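Local coordinates for protein amphinase-2 (Rana pipiens, PDB 2P7S) that cleaves RNA endonucleolytically as a secreted cytotoxic member of the pancreatic ribonuclease family, acting on poly(U), poly(C) and ribosomal RNA, at residues 64-78 / 89-102. Sequence-based numbering, arbitrary orientation. Where two conformers were deposited one is given.
Sequences GRVNKSSTQQFTLTT and QSNTTNFICITCRD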
loop_
_atom_site.group_PDB
_atom_site.type_symbol
_atom_site.label_atom_id
_atom_site.label_comp_id
_atom_site.label_asym_id
_atom_site.label_seq_id
_atom_site.Cartn_x
_atom_site.Cartn_y
_atom_site.Cartn_z
ATOM N N GLY A 64 -18.058 -0.616 9.816
ATOM C CA GLY A 64 -17.630 0.706 10.238
ATOM C C GLY A 64 -16.166 0.937 9.900
ATOM O O GLY A 64 -15.561 0.148 9.174
ATOM N N ARG A 65 -15.592 2.022 10.414
ATOM C CA ARG A 65 -14.183 2.315 10.173
ATOM C C ARG A 65 -13.379 1.634 11.272
ATOM O O ARG A 65 -13.408 2.061 12.424
ATOM C CB ARG A 65 -13.933 3.824 10.198
ATOM C CG ARG A 65 -14.535 4.574 9.022
ATOM C CD ARG A 65 -14.283 6.072 9.122
ATOM N NE ARG A 65 -14.753 6.793 7.938
ATOM C CZ ARG A 65 -14.197 6.703 6.732
ATOM N NH1 ARG A 65 -13.142 5.921 6.535
ATOM N NH2 ARG A 65 -14.691 7.401 5.719
ATOM N N VAL A 66 -12.670 0.567 10.914
ATOM C CA VAL A 66 -11.874 -0.186 11.873
ATOM C C VAL A 66 -10.625 -0.772 11.230
ATOM O O VAL A 66 -10.617 -1.074 10.036
ATOM C CB VAL A 66 -12.685 -1.355 12.467
ATOM C CG1 VAL A 66 -13.783 -0.823 13.368
ATOM C CG2 VAL A 66 -13.282 -2.191 11.338
ATOM N N ASN A 67 -9.571 -0.931 12.026
ATOM C CA ASN A 67 -8.328 -1.505 11.527
ATOM C C ASN A 67 -8.447 -3.020 11.521
ATOM O O ASN A 67 -8.994 -3.607 12.455
ATOM C CB ASN A 67 -7.142 -1.091 12.409
ATOM C CG ASN A 67 -6.758 0.359 12.221
ATOM O OD1 ASN A 67 -7.357 1.073 11.414
ATOM N ND2 ASN A 67 -5.748 0.804 12.962
ATOM N N LYS A 68 -7.940 -3.646 10.465
ATOM C CA LYS A 68 -7.982 -5.100 10.328
ATOM C C LYS A 68 -6.637 -5.661 9.873
ATOM O O LYS A 68 -5.976 -5.080 9.014
ATOM C CB LYS A 68 -9.050 -5.506 9.302
ATOM C CG LYS A 68 -10.488 -5.189 9.701
ATOM C CD LYS A 68 -10.932 -6.045 10.880
ATOM C CE LYS A 68 -12.415 -5.846 11.182
ATOM N NZ LYS A 68 -12.873 -6.725 12.298
ATOM N N SER A 69 -6.239 -6.793 10.448
ATOM C CA SER A 69 -4.992 -7.457 10.067
ATOM C C SER A 69 -5.342 -8.460 8.973
ATOM O O SER A 69 -6.381 -9.114 9.046
ATOM C CB SER A 69 -4.381 -8.221 11.255
ATOM O OG SER A 69 -3.936 -7.349 12.279
ATOM N N SER A 70 -4.493 -8.581 7.958
ATOM C CA SER A 70 -4.753 -9.535 6.887
ATOM C C SER A 70 -4.411 -10.928 7.404
ATOM O O SER A 70 -3.515 -11.087 8.229
ATOM C CB SER A 70 -3.900 -9.215 5.654
ATOM O OG SER A 70 -2.520 -9.366 5.934
ATOM N N THR A 71 -5.129 -11.935 6.923
ATOM C CA THR A 71 -4.882 -13.300 7.355
ATOM C C THR A 71 -3.844 -13.959 6.458
ATOM O O THR A 71 -3.302 -15.015 6.783
ATOM C CB THR A 71 -6.190 -14.127 7.355
ATOM O OG1 THR A 71 -6.833 -14.021 6.078
ATOM C CG2 THR A 71 -7.132 -13.616 8.435
ATOM N N GLN A 72 -3.564 -13.318 5.330
ATOM C CA GLN A 72 -2.578 -13.821 4.386
ATOM C C GLN A 72 -1.422 -12.828 4.297
ATOM O O GLN A 72 -1.577 -11.657 4.644
ATOM C CB GLN A 72 -3.222 -14.008 3.011
ATOM C CG GLN A 72 -3.949 -12.778 2.499
ATOM C CD GLN A 72 -4.580 -12.995 1.135
ATOM O OE1 GLN A 72 -3.910 -13.401 0.184
ATOM N NE2 GLN A 72 -5.877 -12.714 1.032
ATOM N N GLN A 73 -0.263 -13.303 3.849
ATOM C CA GLN A 73 0.913 -12.448 3.714
ATOM C C GLN A 73 1.023 -11.946 2.276
ATOM O O GLN A 73 0.628 -12.641 1.339
ATOM C CB GLN A 73 2.193 -13.220 4.061
ATOM C CG GLN A 73 2.288 -13.745 5.489
ATOM C CD GLN A 73 3.663 -14.339 5.792
ATOM O OE1 GLN A 73 4.666 -13.625 5.824
ATOM N NE2 GLN A 73 3.712 -15.650 6.007
ATOM N N PHE A 74 1.561 -10.742 2.103
ATOM C CA PHE A 74 1.741 -10.173 0.768
ATOM C C PHE A 74 3.193 -9.769 0.562
ATOM O O PHE A 74 3.941 -9.618 1.525
ATOM C CB PHE A 74 0.867 -8.928 0.569
ATOM C CG PHE A 74 -0.602 -9.185 0.697
ATOM C CD1 PHE A 74 -1.199 -9.291 1.950
ATOM C CD2 PHE A 74 -1.392 -9.327 -0.438
ATOM C CE1 PHE A 74 -2.565 -9.532 2.069
ATOM C CE2 PHE A 74 -2.758 -9.571 -0.331
ATOM C CZ PHE A 74 -3.344 -9.672 0.926
ATOM N N THR A 75 3.583 -9.605 -0.699
ATOM C CA THR A 75 4.933 -9.167 -1.045
ATOM C C THR A 75 4.850 -7.646 -0.967
ATOM O O THR A 75 4.029 -7.034 -1.658
ATOM C CB THR A 75 5.306 -9.588 -2.474
ATOM O OG1 THR A 75 5.219 -11.012 -2.584
ATOM C CG2 THR A 75 6.723 -9.143 -2.807
ATOM N N LEU A 76 5.700 -7.044 -0.138
ATOM C CA LEU A 76 5.677 -5.600 0.083
ATOM C C LEU A 76 6.968 -4.837 -0.173
ATOM O O LEU A 76 8.029 -5.226 0.310
ATOM C CB LEU A 76 5.279 -5.329 1.528
ATOM C CG LEU A 76 4.017 -6.003 2.053
ATOM C CD1 LEU A 76 4.033 -5.958 3.573
ATOM C CD2 LEU A 76 2.788 -5.304 1.495
ATOM N N THR A 77 6.864 -3.738 -0.917
ATOM C CA THR A 77 8.011 -2.883 -1.182
ATOM C C THR A 77 7.798 -1.578 -0.428
ATOM O O THR A 77 6.779 -0.908 -0.593
ATOM C CB THR A 77 8.163 -2.562 -2.672
ATOM O OG1 THR A 77 8.555 -3.744 -3.372
ATOM C CG2 THR A 77 9.212 -1.475 -2.882
ATOM N N THR A 78 8.755 -1.224 0.415
ATOM C CA THR A 78 8.646 0.010 1.166
ATOM C C THR A 78 9.699 0.988 0.656
ATOM O O THR A 78 10.872 0.643 0.555
ATOM C CB THR A 78 8.844 -0.253 2.685
ATOM O OG1 THR A 78 7.751 -1.041 3.174
ATOM C CG2 THR A 78 8.899 1.056 3.456
ATOM N N GLN A 89 15.189 1.306 -0.749
ATOM C CA GLN A 89 14.124 0.366 -1.074
ATOM C C GLN A 89 14.323 -0.962 -0.362
ATOM O O GLN A 89 15.429 -1.509 -0.345
ATOM C CB GLN A 89 14.112 0.146 -2.593
ATOM C CG GLN A 89 13.081 -0.829 -3.129
ATOM C CD GLN A 89 12.990 -0.788 -4.655
ATOM O OE1 GLN A 89 13.271 0.239 -5.274
ATOM N NE2 GLN A 89 12.570 -1.895 -5.259
ATOM N N SER A 90 13.246 -1.477 0.223
ATOM C CA SER A 90 13.303 -2.754 0.915
ATOM C C SER A 90 12.051 -3.549 0.576
ATOM O O SER A 90 10.974 -2.988 0.404
ATOM C CB SER A 90 13.394 -2.550 2.429
ATOM O OG SER A 90 12.166 -2.106 2.957
ATOM N N ASN A 91 12.209 -4.858 0.468
ATOM C CA ASN A 91 11.098 -5.739 0.150
ATOM C C ASN A 91 10.994 -6.845 1.181
ATOM O O ASN A 91 11.999 -7.457 1.553
ATOM C CB ASN A 91 11.293 -6.362 -1.229
ATOM C CG ASN A 91 10.483 -7.628 -1.408
ATOM O OD1 ASN A 91 9.253 -7.601 -1.399
ATOM N ND2 ASN A 91 11.173 -8.748 -1.565
ATOM N N THR A 92 9.775 -7.103 1.636
ATOM C CA THR A 92 9.533 -8.139 2.624
ATOM C C THR A 92 8.188 -8.783 2.342
ATOM O O THR A 92 7.378 -8.252 1.582
ATOM C CB THR A 92 9.470 -7.559 4.050
ATOM O OG1 THR A 92 8.298 -6.742 4.174
ATOM C CG2 THR A 92 10.706 -6.710 4.348
ATOM N N THR A 93 7.964 -9.942 2.942
ATOM C CA THR A 93 6.693 -10.635 2.808
ATOM C C THR A 93 6.189 -10.597 4.236
ATOM O O THR A 93 6.928 -10.922 5.173
ATOM C CB THR A 93 6.868 -12.093 2.364
ATOM O OG1 THR A 93 7.646 -12.796 3.339
ATOM C CG2 THR A 93 7.557 -12.156 1.012
ATOM N N ASN A 94 4.946 -10.181 4.418
ATOM C CA ASN A 94 4.408 -10.078 5.763
ATOM C C ASN A 94 2.924 -9.796 5.656
ATOM O O ASN A 94 2.390 -9.634 4.555
ATOM C CB ASN A 94 5.092 -8.913 6.485
ATOM C CG ASN A 94 5.015 -9.027 7.996
ATOM O OD1 ASN A 94 4.209 -9.783 8.539
ATOM N ND2 ASN A 94 5.858 -8.264 8.685
ATOM N N PHE A 95 2.257 -9.749 6.801
ATOM C CA PHE A 95 0.840 -9.443 6.822
ATOM C C PHE A 95 0.825 -7.923 6.814
ATOM O O PHE A 95 1.878 -7.287 6.939
ATOM C CB PHE A 95 0.179 -9.939 8.115
ATOM C CG PHE A 95 0.508 -11.360 8.468
ATOM C CD1 PHE A 95 1.720 -11.678 9.077
ATOM C CD2 PHE A 95 -0.394 -12.385 8.191
ATOM C CE1 PHE A 95 2.030 -12.998 9.406
ATOM C CE2 PHE A 95 -0.095 -13.704 8.514
ATOM C CZ PHE A 95 1.119 -14.012 9.124
ATOM N N ILE A 96 -0.353 -7.337 6.656
ATOM C CA ILE A 96 -0.455 -5.891 6.673
ATOM C C ILE A 96 -1.620 -5.488 7.551
ATOM O O ILE A 96 -2.534 -6.276 7.795
ATOM C CB ILE A 96 -0.647 -5.295 5.255
ATOM C CG1 ILE A 96 -1.929 -5.840 4.613
ATOM C CG2 ILE A 96 0.573 -5.612 4.403
ATOM C CD1 ILE A 96 -2.241 -5.236 3.242
ATOM N N CYS A 97 -1.560 -4.261 8.046
ATOM C CA CYS A 97 -2.597 -3.717 8.899
ATOM C C CYS A 97 -3.175 -2.526 8.157
ATOM O O CYS A 97 -2.453 -1.586 7.814
ATOM C CB CYS A 97 -2.009 -3.266 10.245
ATOM S SG CYS A 97 -3.235 -2.408 11.281
ATOM N N ILE A 98 -4.477 -2.573 7.901
ATOM C CA ILE A 98 -5.139 -1.498 7.175
ATOM C C ILE A 98 -6.401 -1.046 7.889
ATOM O O ILE A 98 -6.911 -1.734 8.776
ATOM C CB ILE A 98 -5.548 -1.953 5.747
ATOM C CG1 ILE A 98 -6.576 -3.081 5.838
ATOM C CG2 ILE A 98 -4.331 -2.421 4.968
ATOM C CD1 ILE A 98 -7.080 -3.566 4.492
ATOM N N THR A 99 -6.894 0.124 7.508
ATOM C CA THR A 99 -8.132 0.628 8.083
ATOM C C THR A 99 -9.172 0.330 7.019
ATOM O O THR A 99 -8.942 0.584 5.837
ATOM C CB THR A 99 -8.114 2.149 8.307
ATOM O OG1 THR A 99 -6.989 2.503 9.117
ATOM C CG2 THR A 99 -9.397 2.594 9.005
ATOM N N CYS A 100 -10.297 -0.229 7.444
ATOM C CA CYS A 100 -11.386 -0.555 6.538
ATOM C C CYS A 100 -12.535 0.399 6.801
ATOM O O CYS A 100 -12.692 0.897 7.919
ATOM C CB CYS A 100 -11.919 -1.964 6.801
ATOM S SG CYS A 100 -10.808 -3.369 6.513
ATOM N N ARG A 101 -13.320 0.656 5.762
ATOM C CA ARG A 101 -14.525 1.470 5.872
ATOM C C ARG A 101 -15.485 0.407 5.364
ATOM O O ARG A 101 -15.668 0.251 4.156
ATOM C CB ARG A 101 -14.491 2.668 4.925
ATOM C CG ARG A 101 -15.596 3.706 5.189
ATOM C CD ARG A 101 -16.962 3.220 4.726
ATOM N NE ARG A 101 -17.043 3.136 3.269
ATOM C CZ ARG A 101 -18.052 2.578 2.603
ATOM N NH1 ARG A 101 -19.074 2.048 3.261
ATOM N NH2 ARG A 101 -18.036 2.548 1.275
ATOM N N ASP A 102 -16.050 -0.359 6.293
ATOM C CA ASP A 102 -16.929 -1.463 5.942
ATOM C C ASP A 102 -16.123 -2.449 5.077
ATOM O O ASP A 102 -15.091 -2.960 5.523
ATOM C CB ASP A 102 -18.173 -0.957 5.198
ATOM C CG ASP A 102 -19.088 -0.118 6.090
ATOM O OD1 ASP A 102 -19.446 -0.585 7.192
ATOM O OD2 ASP A 102 -19.450 1.006 5.689
HETATM O O HOH W 1 8.505 -4.110 3.043
#
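Thr99 OG1 donates to Asn67 OD1 at 2.7 Å, joining side chains across a non-hydrogen-bonded pair in the curved antiparallel sheet of the ribonuclease A fold. Backbone pairs Val66–Cys100 and Lys68–Ile98 flank it, and at the Gly64 end Asp102 OD1 takes Gly64 N from above the carboxylate plane while its OD2 forms a salt bridge with Arg101 NH1. Across the loop 70-73 the register slips by two residues before a second ladder, Phe74–Asn94 to Thr78–Ser90, runs on along the 74-83/86-101 hairpin. Ser70 bridges this break: its OG, set between the backbone N and the carbonyl carbon (chi1 64°), accepts from Ile96 N at 3.1 Å and donates to Gln72 O at 2.8 Å. In the second ladder one water links Leu76 O, Thr78 OG1 and Thr92 OG1; Thr78 OG1 is also hydrogen-bonded to Thr46 OG1, of a probable substrate-binding residue.

Gln73 CG sits over the centre of the Phe95 ring, 3.8 Å from the centroid, a CH-pi contact with amide and ring planes 16° apart. Lys113 makes a cation-pi contact with the same ring. With an alanine in place of Phe95, Gln73 CG would probably lose its CH-pi contact and Lys113 its aromatic partner.

On the buried side, Ile48 of strand 45-49 packs against Phe74, Leu76 and Ile96. There both methyls of Leu76 touch the CG2 methyl of Ile96, CD1 at 3.6 Å and CD2 at 3.7 Å.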